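Local coordinates for protein aldose-aldose oxidoreductase (Caulobacter crescentus, PDB 5A04) that probably transfers hydride between two aldose sugars, oxidising one and reducing the other through a bound NADP(H) cofactor, at residues G124-Q136 / G307-D320. Sequence-based numbering, arbitrary orientation.
Sequences GRKLMIGYRSRFQ and GREPIVGGDDGLKD. With NDP (NADPH dihydro-nicotinamide-adenine-dinucleotide phosphate), chain G.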
loop_
_atom_site.group_PDB
_atom_site.type_symbol
_atom_site.label_atom_id
_atom_site.label_comp_id
_atom_site.label_asym_id
_atom_site.label_seq_id
_atom_site.Cartn_x
_atom_site.Cartn_y
_atom_site.Cartn_z
ATOM N N GLY A 124 10.778 39.692 7.597
ATOM C CA GLY A 124 12.174 39.295 7.624
ATOM C C GLY A 124 12.408 38.258 8.714
ATOM O O GLY A 124 13.417 38.299 9.426
ATOM N N ARG A 125 11.458 37.342 8.859
ATOM C CA ARG A 125 11.551 36.301 9.883
ATOM C C ARG A 125 11.412 34.922 9.249
ATOM O O ARG A 125 10.824 34.770 8.177
ATOM C CB ARG A 125 10.484 36.507 10.963
ATOM C CG ARG A 125 10.670 37.793 11.793
ATOM C CD ARG A 125 12.009 37.784 12.532
ATOM N NE ARG A 125 12.201 38.984 13.347
ATOM C CZ ARG A 125 12.913 40.042 12.972
ATOM N NH1 ARG A 125 13.516 40.057 11.792
ATOM N NH2 ARG A 125 13.025 41.088 13.781
ATOM N N LYS A 126 11.959 33.912 9.909
ATOM C CA LYS A 126 11.940 32.567 9.357
ATOM C C LYS A 126 10.655 31.831 9.708
ATOM O O LYS A 126 10.010 32.117 10.726
ATOM C CB LYS A 126 13.160 31.788 9.847
ATOM C CG LYS A 126 14.448 32.354 9.276
ATOM C CD LYS A 126 15.667 31.559 9.707
ATOM C CE LYS A 126 16.943 32.292 9.298
ATOM N NZ LYS A 126 16.981 32.529 7.829
ATOM N N LEU A 127 10.293 30.888 8.847
ATOM C CA LEU A 127 9.081 30.087 9.003
ATOM C C LEU A 127 9.427 28.624 8.793
ATOM O O LEU A 127 10.020 28.261 7.774
ATOM C CB LEU A 127 8.010 30.530 7.999
ATOM C CG LEU A 127 6.707 29.731 7.893
ATOM C CD1 LEU A 127 5.958 29.664 9.238
ATOM C CD2 LEU A 127 5.820 30.360 6.789
ATOM N N MET A 128 9.080 27.788 9.763
ATOM C CA MET A 128 9.350 26.364 9.672
ATOM C C MET A 128 8.087 25.596 10.027
ATOM O O MET A 128 7.345 26.005 10.921
ATOM C CB MET A 128 10.498 25.974 10.612
ATOM C CG MET A 128 10.835 24.502 10.560
ATOM S SD MET A 128 12.211 24.148 11.683
ATOM C CE MET A 128 12.050 22.372 11.862
ATOM N N ILE A 129 7.829 24.505 9.309
ATOM C CA ILE A 129 6.681 23.649 9.584
ATOM C C ILE A 129 7.137 22.421 10.384
ATOM O O ILE A 129 8.228 21.894 10.162
ATOM C CB ILE A 129 5.987 23.209 8.275
ATOM C CG1 ILE A 129 5.720 24.436 7.392
ATOM C CG2 ILE A 129 4.708 22.404 8.559
ATOM C CD1 ILE A 129 4.861 25.523 8.044
ATOM N N GLY A 130 6.288 21.962 11.290
ATOM C CA GLY A 130 6.668 20.926 12.237
ATOM C C GLY A 130 6.681 19.514 11.680
ATOM O O GLY A 130 5.982 18.636 12.191
ATOM N N TYR A 131 7.487 19.280 10.649
ATOM C CA TYR A 131 7.654 17.925 10.124
ATOM C C TYR A 131 8.772 17.197 10.877
ATOM O O TYR A 131 9.875 16.998 10.360
ATOM C CB TYR A 131 7.940 17.960 8.617
ATOM C CG TYR A 131 6.759 18.426 7.758
ATOM C CD1 TYR A 131 5.567 17.705 7.720
ATOM C CD2 TYR A 131 6.859 19.565 6.966
ATOM C CE1 TYR A 131 4.490 18.123 6.920
ATOM C CE2 TYR A 131 5.786 19.980 6.157
ATOM C CZ TYR A 131 4.619 19.250 6.144
ATOM O OH TYR A 131 3.573 19.648 5.349
ATOM N N ARG A 132 8.456 16.790 12.100
ATOM C CA ARG A 132 9.445 16.212 13.016
ATOM C C ARG A 132 10.112 14.953 12.469
ATOM O O ARG A 132 11.232 14.622 12.866
ATOM C CB ARG A 132 8.786 15.899 14.359
ATOM C CG ARG A 132 7.508 15.091 14.250
ATOM C CD ARG A 132 7.002 14.620 15.614
ATOM N NE ARG A 132 5.689 14.007 15.446
ATOM C CZ ARG A 132 5.489 12.749 15.067
ATOM N NH1 ARG A 132 6.523 11.923 14.866
ATOM N NH2 ARG A 132 4.247 12.307 14.902
ATOM N N SER A 133 9.434 14.241 11.568
ATOM C CA SER A 133 9.991 12.984 11.055
ATOM C C SER A 133 11.316 13.192 10.327
ATOM O O SER A 133 12.110 12.267 10.222
ATOM C CB SER A 133 8.989 12.278 10.131
ATOM O OG SER A 133 7.825 11.910 10.860
ATOM N N ARG A 134 11.560 14.402 9.827
ATOM C CA ARG A 134 12.815 14.693 9.139
ATOM C C ARG A 134 13.994 14.731 10.109
ATOM O O ARG A 134 15.136 14.833 9.682
ATOM C CB ARG A 134 12.726 16.017 8.381
ATOM C CG ARG A 134 11.659 16.022 7.258
ATOM C CD ARG A 134 12.056 15.117 6.078
ATOM N NE ARG A 134 13.324 15.531 5.478
ATOM C CZ ARG A 134 13.428 16.463 4.536
ATOM N NH1 ARG A 134 12.335 17.072 4.077
ATOM N NH2 ARG A 134 14.620 16.784 4.042
ATOM N N PHE A 135 13.705 14.649 11.407
ATOM C CA PHE A 135 14.729 14.675 12.450
ATOM C C PHE A 135 14.787 13.368 13.224
ATOM O O PHE A 135 15.486 13.265 14.233
ATOM C CB PHE A 135 14.466 15.849 13.404
ATOM C CG PHE A 135 14.392 17.153 12.683
ATOM C CD1 PHE A 135 15.553 17.815 12.332
ATOM C CD2 PHE A 135 13.166 17.672 12.268
ATOM C CE1 PHE A 135 15.502 19.010 11.616
ATOM C CE2 PHE A 135 13.107 18.861 11.545
ATOM C CZ PHE A 135 14.274 19.526 11.212
ATOM N N GLN A 136 14.051 12.376 12.737
ATOM C CA GLN A 136 13.878 11.107 13.444
ATOM C C GLN A 136 14.845 10.084 12.849
ATOM O O GLN A 136 15.002 10.007 11.632
ATOM C CB GLN A 136 12.418 10.656 13.347
ATOM C CG GLN A 136 11.996 9.570 14.317
ATOM C CD GLN A 136 12.524 8.209 13.925
ATOM O OE1 GLN A 136 12.638 7.901 12.740
ATOM N NE2 GLN A 136 12.846 7.378 14.923
ATOM N N GLY A 307 21.794 32.067 10.187
ATOM C CA GLY A 307 21.264 32.676 8.976
ATOM C C GLY A 307 21.069 31.690 7.829
ATOM O O GLY A 307 21.406 31.981 6.677
ATOM N N ARG A 308 20.526 30.516 8.139
ATOM C CA ARG A 308 20.261 29.501 7.114
ATOM C C ARG A 308 18.763 29.220 7.015
ATOM O O ARG A 308 17.995 29.621 7.887
ATOM C CB ARG A 308 21.031 28.217 7.424
ATOM C CG ARG A 308 22.547 28.369 7.331
ATOM C CD ARG A 308 23.262 27.148 7.880
ATOM N NE ARG A 308 24.710 27.235 7.689
ATOM C CZ ARG A 308 25.603 26.541 8.390
ATOM N NH1 ARG A 308 25.203 25.712 9.348
ATOM N NH2 ARG A 308 26.900 26.684 8.142
ATOM N N GLU A 309 18.344 28.539 5.953
ATOM C CA GLU A 309 16.925 28.244 5.759
ATOM C C GLU A 309 16.573 26.869 6.309
ATOM O O GLU A 309 17.305 25.905 6.091
ATOM C CB GLU A 309 16.547 28.322 4.275
ATOM C CG GLU A 309 16.809 29.684 3.636
ATOM C CD GLU A 309 16.284 30.842 4.474
ATOM O OE1 GLU A 309 15.126 30.777 4.953
ATOM O OE2 GLU A 309 17.041 31.823 4.658
ATOM N N PRO A 310 15.442 26.774 7.026
ATOM C CA PRO A 310 15.026 25.469 7.559
ATOM C C PRO A 310 14.871 24.426 6.460
ATOM O O PRO A 310 14.459 24.764 5.348
ATOM C CB PRO A 310 13.675 25.764 8.218
ATOM C CG PRO A 310 13.708 27.228 8.529
ATOM C CD PRO A 310 14.527 27.858 7.418
ATOM N N ILE A 311 15.175 23.171 6.762
ATOM C CA ILE A 311 15.042 22.138 5.756
ATOM C C ILE A 311 13.571 21.831 5.476
ATOM O O ILE A 311 13.247 21.278 4.434
ATOM C CB ILE A 311 15.759 20.847 6.157
ATOM C CG1 ILE A 311 15.136 20.250 7.418
ATOM C CG2 ILE A 311 17.252 21.110 6.348
ATOM C CD1 ILE A 311 15.640 18.848 7.721
ATOM N N VAL A 312 12.690 22.191 6.407
ATOM C CA VAL A 312 11.254 22.079 6.181
ATOM C C VAL A 312 10.612 23.454 6.396
ATOM O O VAL A 312 9.965 23.724 7.413
ATOM C CB VAL A 312 10.595 21.002 7.087
ATOM C CG1 VAL A 312 10.952 19.599 6.578
ATOM C CG2 VAL A 312 11.013 21.154 8.548
ATOM N N GLY A 313 10.812 24.332 5.422
ATOM C CA GLY A 313 10.306 25.691 5.517
ATOM C C GLY A 313 8.859 25.801 5.076
ATOM O O GLY A 313 8.220 24.800 4.749
ATOM N N GLY A 314 8.326 27.018 5.075
ATOM C CA GLY A 314 6.963 27.230 4.604
ATOM C C GLY A 314 6.724 26.652 3.218
ATOM O O GLY A 314 5.618 26.203 2.905
ATOM N N ASP A 315 7.752 26.648 2.377
ATOM C CA ASP A 315 7.607 26.093 1.029
ATOM C C ASP A 315 7.307 24.589 1.044
ATOM O O ASP A 315 6.576 24.095 0.182
ATOM C CB ASP A 315 8.862 26.365 0.206
ATOM C CG ASP A 315 10.097 25.747 0.820
ATOM O OD1 ASP A 315 10.502 26.187 1.926
ATOM O OD2 ASP A 315 10.657 24.814 0.203
ATOM N N ASP A 316 7.861 23.858 2.012
ATOM C CA ASP A 316 7.562 22.425 2.128
ATOM C C ASP A 316 6.089 22.233 2.488
ATOM O O ASP A 316 5.407 21.357 1.937
ATOM C CB ASP A 316 8.470 21.764 3.181
ATOM C CG ASP A 316 8.539 20.241 3.038
ATOM O OD1 ASP A 316 8.670 19.740 1.899
ATOM O OD2 ASP A 316 8.499 19.547 4.075
ATOM N N GLY A 317 5.593 23.059 3.410
ATOM C CA GLY A 317 4.205 22.976 3.829
ATOM C C GLY A 317 3.291 23.311 2.664
ATOM O O GLY A 317 2.247 22.680 2.465
ATOM N N LEU A 318 3.700 24.310 1.886
ATOM C CA LEU A 318 2.930 24.739 0.718
ATOM C C LEU A 318 2.875 23.638 -0.340
ATOM O O LEU A 318 1.830 23.391 -0.946
ATOM C CB LEU A 318 3.542 26.009 0.125
ATOM C CG LEU A 318 3.052 26.477 -1.248
ATOM C CD1 LEU A 318 1.555 26.799 -1.256
ATOM C CD2 LEU A 318 3.872 27.691 -1.691
ATOM N N LYS A 319 4.002 22.976 -0.560
ATOM C CA LYS A 319 4.058 21.901 -1.545
ATOM C C LYS A 319 3.115 20.765 -1.152
ATOM O O LYS A 319 2.438 20.182 -2.010
ATOM C CB LYS A 319 5.490 21.394 -1.703
ATOM C CG LYS A 319 6.364 22.301 -2.570
ATOM C CD LYS A 319 7.828 21.946 -2.426
ATOM C CE LYS A 319 8.705 22.843 -3.285
ATOM N NZ LYS A 319 10.144 22.601 -2.962
ATOM N N ASP A 320 3.024 20.474 0.142
ATOM C CA ASP A 320 2.055 19.473 0.580
ATOM C C ASP A 320 0.623 19.929 0.299
ATOM O O ASP A 320 -0.182 19.148 -0.218
ATOM C CB ASP A 320 2.210 19.153 2.074
ATOM C CG ASP A 320 3.255 18.070 2.338
ATOM O OD1 ASP A 320 3.711 17.418 1.376
ATOM O OD2 ASP A 320 3.595 17.863 3.521
HETATM P PA NDP G . -5.753 19.957 20.966
HETATM O O1A NDP G . -7.210 20.089 20.690
HETATM O O2A NDP G . -5.288 18.890 21.918
HETATM O O5B NDP G . -5.135 21.391 21.481
HETATM C C5B NDP G . -5.558 22.408 20.618
HETATM C C4B NDP G . -5.363 23.709 21.411
HETATM O O4B NDP G . -5.466 24.847 20.553
HETATM C C3B NDP G . -6.477 23.842 22.476
HETATM O O3B NDP G . -6.135 23.184 23.654
HETATM C C2B NDP G . -6.429 25.351 22.747
HETATM O O2B NDP G . -5.445 25.688 23.535
HETATM C C1B NDP G . -6.033 25.899 21.309
HETATM N N9A NDP G . -7.178 26.466 20.592
HETATM C C8A NDP G . -7.318 27.776 20.145
HETATM N N7A NDP G . -8.501 28.002 19.540
HETATM C C5A NDP G . -9.163 26.772 19.599
HETATM C C6A NDP G . -10.426 26.357 19.139
HETATM N N6A NDP G . -11.256 27.247 18.494
HETATM N N1A NDP G . -10.866 25.073 19.316
HETATM C C2A NDP G . -9.975 24.238 19.971
HETATM N N3A NDP G . -8.752 24.486 20.453
HETATM C C4A NDP G . -8.357 25.792 20.257
HETATM O O3 NDP G . -5.173 19.670 19.437
HETATM P PN NDP G . -3.700 18.983 19.336
HETATM O O1N NDP G . -2.689 19.635 20.187
HETATM O O2N NDP G . -3.763 17.496 19.070
HETATM O O5D NDP G . -3.289 19.517 17.712
HETATM C C5D NDP G . -3.069 20.897 17.622
HETATM C C4D NDP G . -2.193 21.136 16.360
HETATM O O4D NDP G . -0.991 20.313 16.472
HETATM C C3D NDP G . -2.917 20.653 15.049
HETATM O O3D NDP G . -2.546 21.503 13.948
HETATM C C2D NDP G . -2.342 19.263 14.818
HETATM O O2D NDP G . -2.279 18.928 13.442
HETATM C C1D NDP G . -0.881 19.468 15.350
HETATM N N1N NDP G . -0.337 18.201 15.844
HETATM C C2N NDP G . 0.892 17.750 15.388
HETATM C C3N NDP G . 1.396 16.580 15.879
HETATM C C7N NDP G . 2.690 16.097 15.397
HETATM O O7N NDP G . 3.119 14.963 15.681
HETATM N N7N NDP G . 3.471 16.934 14.606
HETATM C C4N NDP G . 0.675 15.758 16.891
HETATM C C5N NDP G . -0.635 16.301 17.277
HETATM C C6N NDP G . -1.084 17.452 16.780
HETATM P P2B NDP G . -5.744 26.900 24.724
HETATM O O1X NDP G . -6.297 28.007 23.855
HETATM O O2X NDP G . -6.729 26.162 25.578
HETATM O O3X NDP G . -4.353 27.127 25.311
HETATM O O HOH W 1 10.529 28.995 5.268
HETATM O O HOH W 2 1.472 21.461 5.236
HETATM O O HOH W 3 9.368 17.030 4.674
HETATM O O HOH W 4 12.140 19.450 2.711
#
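Val312 wedges its two methyls between four side chains: CG1 lies 3.7 Å from CG of Arg134 and touches CB of Tyr131, while CG2 meets CE of Met128 and the edge of the Phe135 ring. Its own carbonyl takes the amide of the edge strand 127-129, Ile129 N to Val312 O at 3.0 Å and nearly straight (166°). With CG anti to the backbone N (chi1 -180°) and the chain extended beyond it, Met128 runs over CB of Pro310. Ile311 CD1 reaches CZ of Phe135 at 3.8 Å and also covers one face of the Arg134 guanidinium. In the plane of that guanidinium, two waters on NH1 lead to Asp316 OD2 and Ile311 O. The Tyr131 ring passes down the side of helix 314-320, its edge against CA of Gly317, where a side chain would crowd CG1 of Ile129. Tyr131 OH stands 2.6 Å from Asp320 OD2 and shares a water with Gly317 O. Arg195 forms salt bridges with both Asp316 and Asp320, so these buried carboxylates are probably held as anions. A leucine at Tyr131 would probably leave Asp320 OD2 without its hydroxyl neighbour and open a gap beside Gly317. At the far end, the Lys126 chain, extended as far as CE, turns at chi4 (-58°) so that NZ forms a salt bridge with Glu309 OE2 (3.2 Å) and a weak hydrogen bond to Arg308 O. Just past Tyr131, Arg132 NE and NH2 both donate to the nicotinamide carboxamide oxygen O7N. The contact joins the outermost Rossmann strand and following turn to the loop and first turns of a C-terminal-domain helix, near nicotinamide and glucose, within the two-domain layout of this NAD(P)-dependent oxidoreductase family.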